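Local coordinates for type IV pilin protein (Neisseria meningitidis, PDB 5V23), which is a minor type IV pilin of the ComP family, which probably binds DNA uptake sequences at the cell surface during natural transformation, at residues T14-N19 and C75-N80; N48-K53 and Q62-P67. All blocks are in the same frame, centred on the assembly; numbering follows the deposited sequence.

Contact 1. Residues T14-N19 and C75-N80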
ATOM      1  N   THR A  14       4.445   2.173   6.301  1.00 20.47           N
ATOM      2  CA  THR A  14       4.529   3.621   6.455  1.00 19.50           C
ATOM      3  C   THR A  14       4.141   4.330   5.171  1.00 21.34           C
ATOM      4  O   THR A  14       3.379   5.306   5.200  1.00 24.35           O
ATOM      5  CB  THR A  14       5.948   4.016   6.862  1.00 25.18           C
ATOM      6  OG1 THR A  14       6.218   3.506   8.171  1.00 40.68           O
ATOM      7  CG2 THR A  14       6.108   5.537   6.868  1.00 20.59           C
ATOM      8  N   THR A  15       4.648   3.844   4.035  1.00 19.24           N
ATOM      9  CA  THR A  15       4.310   4.448   2.750  1.00 21.74           C
ATOM     10  C   THR A  15       2.808   4.403   2.490  1.00 25.26           C
ATOM     11  O   THR A  15       2.208   5.402   2.080  1.00 26.77           O
ATOM     12  CB  THR A  15       5.070   3.740   1.636  1.00 19.48           C
ATOM     13  OG1 THR A  15       6.463   3.692   1.980  1.00 21.83           O
ATOM     14  CG2 THR A  15       4.892   4.479   0.300  1.00 17.30           C
ATOM     15  N   LEU A  16       2.180   3.245   2.715  1.00 19.60           N
ATOM     16  CA  LEU A  16       0.738   3.155   2.521  1.00 21.64           C
ATOM     17  C   LEU A  16       0.014   4.128   3.438  1.00 23.33           C
ATOM     18  O   LEU A  16      -0.891   4.855   3.004  1.00 25.44           O
ATOM     19  CB  LEU A  16       0.264   1.717   2.756  1.00 22.17           C
ATOM     20  CG  LEU A  16       0.685   0.712   1.678  1.00 12.40           C
ATOM     21  CD1 LEU A  16       0.420  -0.700   2.147  1.00 16.15           C
ATOM     22  CD2 LEU A  16      -0.036   0.944   0.377  1.00 25.30           C
ATOM     23  N   LEU A  17       0.426   4.183   4.712  1.00 23.73           N
ATOM     24  CA  LEU A  17      -0.211   5.090   5.657  1.00 29.71           C
ATOM     25  C   LEU A  17      -0.075   6.539   5.209  1.00 24.46           C
ATOM     26  O   LEU A  17      -1.032   7.317   5.300  1.00 24.52           O
ATOM     27  CB  LEU A  17       0.392   4.886   7.046  1.00 30.21           C
ATOM     28  CG  LEU A  17      -0.112   3.619   7.740  1.00 36.29           C
ATOM     29  CD1 LEU A  17       0.669   3.363   9.016  1.00 39.37           C
ATOM     30  CD2 LEU A  17      -1.629   3.705   8.029  1.00 27.87           C
ATOM     31  N   HIS A  18       1.102   6.922   4.715  1.00 26.06           N
ATOM     32  CA  HIS A  18       1.287   8.301   4.275  1.00 31.79           C
ATOM     33  C   HIS A  18       0.358   8.635   3.116  1.00 28.68           C
ATOM     34  O   HIS A  18      -0.251   9.712   3.088  1.00 27.38           O
ATOM     35  CB  HIS A  18       2.748   8.539   3.903  1.00 28.09           C
ATOM     36  CG  HIS A  18       3.657   8.642   5.089  1.00 34.80           C
ATOM     37  ND1 HIS A  18       3.188   8.883   6.363  1.00 39.33           N
ATOM     38  CD2 HIS A  18       5.004   8.537   5.198  1.00 40.50           C
ATOM     39  CE1 HIS A  18       4.204   8.926   7.206  1.00 38.69           C
ATOM     40  NE2 HIS A  18       5.318   8.724   6.525  1.00 35.32           N
ATOM     41  N   ASN A  19       0.207   7.711   2.167  1.00 25.69           N
ATOM     42  CA  ASN A  19      -0.736   7.936   1.080  1.00 27.02           C
ATOM     43  C   ASN A  19      -2.163   8.027   1.598  1.00 31.13           C
ATOM     44  O   ASN A  19      -2.952   8.848   1.111  1.00 33.27           O
ATOM     45  CB  ASN A  19      -0.615   6.830   0.036  1.00 21.16           C
ATOM     46  CG  ASN A  19       0.589   7.010  -0.860  1.00 27.00           C
ATOM     47  OD1 ASN A  19       0.680   7.983  -1.605  1.00 24.53           O
ATOM     48  ND2 ASN A  19       1.517   6.063  -0.806  1.00 33.31           N
ATOM     49  N   CYS A  75       4.554 -11.049  -1.133  1.00 11.94           N
ATOM     50  CA  CYS A  75       3.490 -10.492  -0.317  1.00 16.58           C
ATOM     51  C   CYS A  75       2.993  -9.189  -0.904  1.00 13.58           C
ATOM     52  O   CYS A  75       3.772  -8.277  -1.206  1.00 15.57           O
ATOM     53  CB  CYS A  75       3.981 -10.269   1.114  1.00 16.90           C
ATOM     54  SG  CYS A  75       4.288 -11.811   1.961  1.00 17.18           S
ATOM     55  N   VAL A  76       1.679  -9.101  -1.035  1.00  9.70           N
ATOM     56  CA  VAL A  76       0.986  -7.911  -1.487  1.00 11.38           C
ATOM     57  C   VAL A  76       0.271  -7.319  -0.283  1.00 18.12           C
ATOM     58  O   VAL A  76      -0.417  -8.031   0.456  1.00 11.64           O
ATOM     59  CB  VAL A  76       0.010  -8.262  -2.617  1.00 19.69           C
ATOM     60  CG1 VAL A  76      -0.962  -7.116  -2.909  1.00 15.03           C
ATOM     61  CG2 VAL A  76       0.809  -8.683  -3.848  1.00 18.53           C
ATOM     62  N   VAL A  77       0.465  -6.031  -0.060  1.00 15.32           N
ATOM     63  CA  VAL A  77      -0.020  -5.358   1.137  1.00 10.31           C
ATOM     64  C   VAL A  77      -1.099  -4.376   0.727  1.00  9.49           C
ATOM     65  O   VAL A  77      -0.925  -3.626  -0.239  1.00 16.67           O
ATOM     66  CB  VAL A  77       1.124  -4.637   1.860  1.00 14.29           C
ATOM     67  CG1 VAL A  77       0.639  -4.058   3.172  1.00 16.46           C
ATOM     68  CG2 VAL A  77       2.300  -5.593   2.068  1.00 13.77           C
ATOM     69  N   THR A  78      -2.206  -4.361   1.462  1.00 14.11           N
ATOM     70  CA  THR A  78      -3.275  -3.417   1.176  1.00 14.75           C
ATOM     71  C   THR A  78      -3.592  -2.610   2.421  1.00 14.43           C
ATOM     72  O   THR A  78      -3.323  -3.029   3.551  1.00 17.07           O
ATOM     73  CB  THR A  78      -4.556  -4.097   0.695  1.00 16.10           C
ATOM     74  OG1 THR A  78      -4.933  -5.123   1.622  1.00 16.02           O
ATOM     75  CG2 THR A  78      -4.344  -4.696  -0.674  1.00 13.12           C
ATOM     76  N   LEU A  79      -4.162  -1.437   2.187  1.00 17.47           N
ATOM     77  CA  LEU A  79      -4.705  -0.610   3.253  1.00 14.76           C
ATOM     78  C   LEU A  79      -5.931   0.114   2.708  1.00 18.67           C
ATOM     79  O   LEU A  79      -5.866   0.727   1.639  1.00 24.56           O
ATOM     80  CB  LEU A  79      -3.661   0.388   3.762  1.00 16.07           C
ATOM     81  CG  LEU A  79      -4.199   1.519   4.643  1.00 16.62           C
ATOM     82  CD1 LEU A  79      -4.504   0.957   6.009  1.00 22.50           C
ATOM     83  CD2 LEU A  79      -3.180   2.639   4.748  1.00 21.42           C
ATOM     84  N   ASN A  80      -7.050   0.028   3.411  1.00 21.06           N
ATOM     85  CA  ASN A  80      -8.235   0.742   2.959  1.00 17.28           C
ATOM     86  C   ASN A  80      -8.432   2.011   3.783  1.00 25.42           C
ATOM     87  O   ASN A  80      -7.712   2.281   4.748  1.00 30.82           O
ATOM     88  CB  ASN A  80      -9.474  -0.159   3.006  1.00 21.01           C
ATOM     89  CG  ASN A  80      -9.809  -0.650   4.408  1.00 25.20           C
ATOM     90  OD1 ASN A  80      -9.491  -0.015   5.416  1.00 26.76           O
ATOM     91  ND2 ASN A  80     -10.484  -1.793   4.468  1.00 25.18           N
TER
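In the type IV pilin fold a long N-terminal helix is laid against an antiparallel sheet, and part of that helix-sheet interface is built here from leucines and a valine: Leu16 and Leu17 of helix 2-30 meet Val77 and Leu79 of strand 76-80. The helix and strand segments run in nearly the same direction, 28° apart, with their axes 9.0 Å from each other at closest approach. Side chains from both sides fill the gap between the axes. Leu16 is the central piece. Its side chain reaches out to the sheet, and the CD1 methyl sits 3.5 Å from CG1 of Val77, a snug apolar contact in which the two side chains meet at a slant. Val77 offers this methyl because CG1 stands anti to its backbone N (chi1 -174°). Leu79, two residues on and on the same face of the strand, sends CD2 up against the helix backbone, 3.6 Å from the carbonyl O of Leu16 and 4.1 Å from its CB. Val77 also packs on Leu9 and Leu79 on Ala20, so the same face of the strand follows the helix in both directions, while Leu61 of the adjoining strand touches Leu16. At the margin stands Leu17, whose CB is directed away from the strand; its branch nevertheless swings back, and the Leu17 and Leu79 side chains cross at about a right angle, with their CD2 methyls 3.8 Å apart.

Contact 2. Residues N48-K53 and Q62-P67; sequences NVTLSK and QADPNP
The backbone O of Asn48, in a beta hairpin of strands 47-54 and 59-65, accepts a bond from Asp64 N at 2.9 Å, and a water 3.0 Å from this O can be its second donor. The reverse bond of this hydrogen-bonded pair, from Asn48 N to Asp64 O, is shorter at 2.7 Å but more bent, 145° at the hydrogen. Thr50 and Gln62 form the next such pair, and between them lies the non-hydrogen-bonded pair Val49 and Ala63, where Ala63 CA makes a CA-H...O contact of 3.3 Å with Asn48 O. Val49 and Ala63 turn their side chains to the helix face, onto Leu16 and Val12 respectively; Asn48, Thr50, Gln62 and Asp64 occupy the other face. There the water near Asn48 O also bonds to Thr50 OG1 at 2.7 Å. Chi1 of Thr50, 55°, sets OG1 between its backbone N and carbonyl carbon, alongside the Gln62 side chain. Where the second strand gives way to loop, Asn66 OD1 takes the backbone N of Thr68 and of Thr69, while a second water accepts from Asn66 ND2 at 2.9 Å and lies 2.8 Å from Asn48 OD1, to which it can donate.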
ATOM      1  N   ASN A  48       5.682  -1.229  -5.538  1.00 20.63           N
ATOM      2  CA  ASN A  48       4.905  -0.287  -6.327  1.00 15.15           C
ATOM      3  C   ASN A  48       3.534  -0.106  -5.686  1.00 21.52           C
ATOM      4  O   ASN A  48       2.871  -1.089  -5.336  1.00 22.90           O
ATOM      5  CB  ASN A  48       4.802  -0.767  -7.774  1.00 19.49           C
ATOM      6  CG  ASN A  48       6.162  -1.059  -8.372  1.00 29.65           C
ATOM      7  OD1 ASN A  48       7.082  -0.257  -8.237  1.00 42.82           O
ATOM      8  ND2 ASN A  48       6.297  -2.198  -9.042  1.00 29.57           N
ATOM      9  N   VAL A  49       3.138   1.152  -5.496  1.00 25.28           N
ATOM     10  CA  VAL A  49       1.913   1.514  -4.789  1.00 20.86           C
ATOM     11  C   VAL A  49       0.887   1.993  -5.805  1.00 27.47           C
ATOM     12  O   VAL A  49       1.178   2.877  -6.618  1.00 25.29           O
ATOM     13  CB  VAL A  49       2.180   2.598  -3.728  1.00 17.73           C
ATOM     14  CG1 VAL A  49       0.886   3.030  -3.069  1.00 12.85           C
ATOM     15  CG2 VAL A  49       3.161   2.082  -2.683  1.00 18.42           C
ATOM     16  N   THR A  50      -0.318   1.425  -5.747  1.00 21.21           N
ATOM     17  CA  THR A  50      -1.386   1.754  -6.675  1.00 21.58           C
ATOM     18  C   THR A  50      -2.687   1.880  -5.900  1.00 27.57           C
ATOM     19  O   THR A  50      -2.790   1.485  -4.732  1.00 20.02           O
ATOM     20  CB  THR A  50      -1.553   0.681  -7.760  1.00 20.98           C
ATOM     21  OG1 THR A  50      -1.746  -0.595  -7.134  1.00 20.66           O
ATOM     22  CG2 THR A  50      -0.340   0.620  -8.679  1.00 26.63           C
ATOM     23  N   LEU A  51      -3.695   2.432  -6.563  1.00 19.20           N
ATOM     24  CA  LEU A  51      -5.062   2.419  -6.043  1.00 22.16           C
ATOM     25  C   LEU A  51      -5.762   1.231  -6.689  1.00 18.68           C
ATOM     26  O   LEU A  51      -6.109   1.267  -7.869  1.00 25.88           O
ATOM     27  CB  LEU A  51      -5.773   3.740  -6.322  1.00 26.31           C
ATOM     28  CG  LEU A  51      -5.372   4.786  -5.279  1.00 28.12           C
ATOM     29  CD1 LEU A  51      -5.727   6.207  -5.700  1.00 24.12           C
ATOM     30  CD2 LEU A  51      -6.044   4.453  -3.964  1.00 22.62           C
ATOM     31  N   SER A  52      -5.923   0.153  -5.919  1.00 15.99           N
ATOM     32  CA  SER A  52      -6.613  -1.029  -6.427  1.00 15.62           C
ATOM     33  C   SER A  52      -8.119  -0.796  -6.526  1.00 19.77           C
ATOM     34  O   SER A  52      -8.771  -1.307  -7.448  1.00 21.55           O
ATOM     35  CB  SER A  52      -6.314  -2.228  -5.530  1.00 19.98           C
ATOM     36  OG  SER A  52      -6.635  -1.926  -4.179  1.00 22.88           O
ATOM     37  N   LYS A  53      -8.692  -0.038  -5.589  1.00 22.40           N
ATOM     38  CA  LYS A  53     -10.114   0.284  -5.623  1.00 21.04           C
ATOM     39  C   LYS A  53     -10.300   1.736  -5.216  1.00 28.56           C
ATOM     40  O   LYS A  53      -9.682   2.193  -4.251  1.00 28.46           O
ATOM     41  CB  LYS A  53     -10.926  -0.638  -4.693  1.00 26.93           C
ATOM     42  CG  LYS A  53     -10.899  -2.130  -5.063  1.00 31.41           C
ATOM     43  CD  LYS A  53     -11.549  -2.987  -3.975  1.00 35.64           C
ATOM     44  CE  LYS A  53     -11.980  -4.368  -4.481  1.00 49.78           C
ATOM     45  NZ  LYS A  53     -13.128  -4.953  -3.685  1.00 51.42           N
ATOM     46  N   GLN A  62      -2.775  -0.434  -2.550  1.00 20.24           N
ATOM     47  CA  GLN A  62      -2.150  -1.738  -2.715  1.00 17.08           C
ATOM     48  C   GLN A  62      -0.678  -1.567  -3.039  1.00 17.27           C
ATOM     49  O   GLN A  62      -0.315  -0.728  -3.871  1.00 17.81           O
ATOM     50  CB  GLN A  62      -2.843  -2.559  -3.808  1.00 13.48           C
ATOM     51  CG  GLN A  62      -2.261  -3.953  -3.999  1.00 13.03           C
ATOM     52  CD  GLN A  62      -3.058  -4.784  -4.984  1.00 17.75           C
ATOM     53  OE1 GLN A  62      -2.541  -5.222  -6.025  1.00 27.25           O
ATOM     54  NE2 GLN A  62      -4.313  -5.028  -4.655  1.00 16.75           N
ATOM     55  N   ALA A  63       0.158  -2.355  -2.364  1.00 18.35           N
ATOM     56  CA  ALA A  63       1.603  -2.375  -2.585  1.00 18.17           C
ATOM     57  C   ALA A  63       1.982  -3.735  -3.138  1.00 16.67           C
ATOM     58  O   ALA A  63       1.764  -4.757  -2.478  1.00 14.45           O
ATOM     59  CB  ALA A  63       2.380  -2.099  -1.294  1.00 15.10           C
ATOM     60  N   ASP A  64       2.539  -3.747  -4.336  1.00 16.57           N
ATOM     61  CA  ASP A  64       3.032  -4.956  -4.966  1.00 15.10           C
ATOM     62  C   ASP A  64       4.556  -4.940  -4.970  1.00 14.94           C
ATOM     63  O   ASP A  64       5.157  -3.902  -5.269  1.00 13.31           O
ATOM     64  CB  ASP A  64       2.520  -5.076  -6.412  1.00 12.34           C
ATOM     65  CG  ASP A  64       1.026  -5.384  -6.487  1.00 18.10           C
ATOM     66  OD1 ASP A  64       0.675  -6.570  -6.568  1.00 19.51           O
ATOM     67  OD2 ASP A  64       0.209  -4.436  -6.504  1.00 24.11           O
ATOM     68  N   PRO A  65       5.211  -6.057  -4.643  1.00 12.26           N
ATOM     69  CA  PRO A  65       6.672  -6.033  -4.516  1.00 17.34           C
ATOM     70  C   PRO A  65       7.366  -5.724  -5.842  1.00 13.12           C
ATOM     71  O   PRO A  65       6.964  -6.181  -6.915  1.00 15.89           O
ATOM     72  CB  PRO A  65       7.008  -7.437  -4.000  1.00 15.27           C
ATOM     73  CG  PRO A  65       5.791  -8.260  -4.242  1.00 16.02           C
ATOM     74  CD  PRO A  65       4.626  -7.353  -4.265  1.00 12.70           C
ATOM     75  N   ASN A  66       8.395  -4.902  -5.756  1.00 20.44           N
ATOM     76  CA  ASN A  66       9.234  -4.574  -6.902  1.00 14.48           C
ATOM     77  C   ASN A  66      10.097  -5.776  -7.253  1.00 16.08           C
ATOM     78  O   ASN A  66      10.941  -6.185  -6.439  1.00 15.45           O
ATOM     79  CB  ASN A  66      10.097  -3.366  -6.561  1.00 21.38           C
ATOM     80  CG  ASN A  66      10.895  -2.869  -7.733  1.00 19.84           C
ATOM     81  OD1 ASN A  66      11.531  -3.650  -8.439  1.00 17.43           O
ATOM     82  ND2 ASN A  66      10.860  -1.558  -7.958  1.00 18.70           N
ATOM     83  N   PRO A  67       9.952  -6.356  -8.443  1.00 13.08           N
ATOM     84  CA  PRO A  67      10.672  -7.596  -8.747  1.00 15.35           C
ATOM     85  C   PRO A  67      12.162  -7.377  -8.989  1.00 15.87           C
ATOM     86  O   PRO A  67      12.932  -8.354  -8.999  1.00 15.93           O
ATOM     87  CB  PRO A  67       9.957  -8.092 -10.010  1.00 26.19           C
ATOM     88  CG  PRO A  67       9.631  -6.818 -10.718  1.00 22.11           C
ATOM     89  CD  PRO A  67       9.260  -5.822  -9.633  1.00 24.66           C
TER
HETATM   90  O   HOH W   1       0.446  -2.054  -6.793  1.00 20.38           O
HETATM   91  O   HOH W   2       9.098   0.086  -6.310  1.00 26.33           O
HETATM   92  O   HOH W   3       4.866  -4.639  -9.083  1.00 42.67           O

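Overall arrangement
The two contacts illustrate how a pilin core is assembled from a helix-to-sheet layer and strand-to-strand pairing, with centres about 8 Å apart. Helix 2-30 comes first in the chain, then the hairpin strands 47-54 and 59-65, and finally strand 76-80, so contact 2 is formed wholly within the sequence separating the two sides of contact 1. Strands 59-65 and 76-80 are neighbours in the four-stranded antiparallel sheet, and a probable backbone hydrogen bond from Ala63 N to Val77 O connects the contacts directly. Val77 and Leu79, like Val49 and Ala63 of the hairpin, turn to helix 2-30: one sheet packs its apolar face on the N-terminal helix, forming the pilin core.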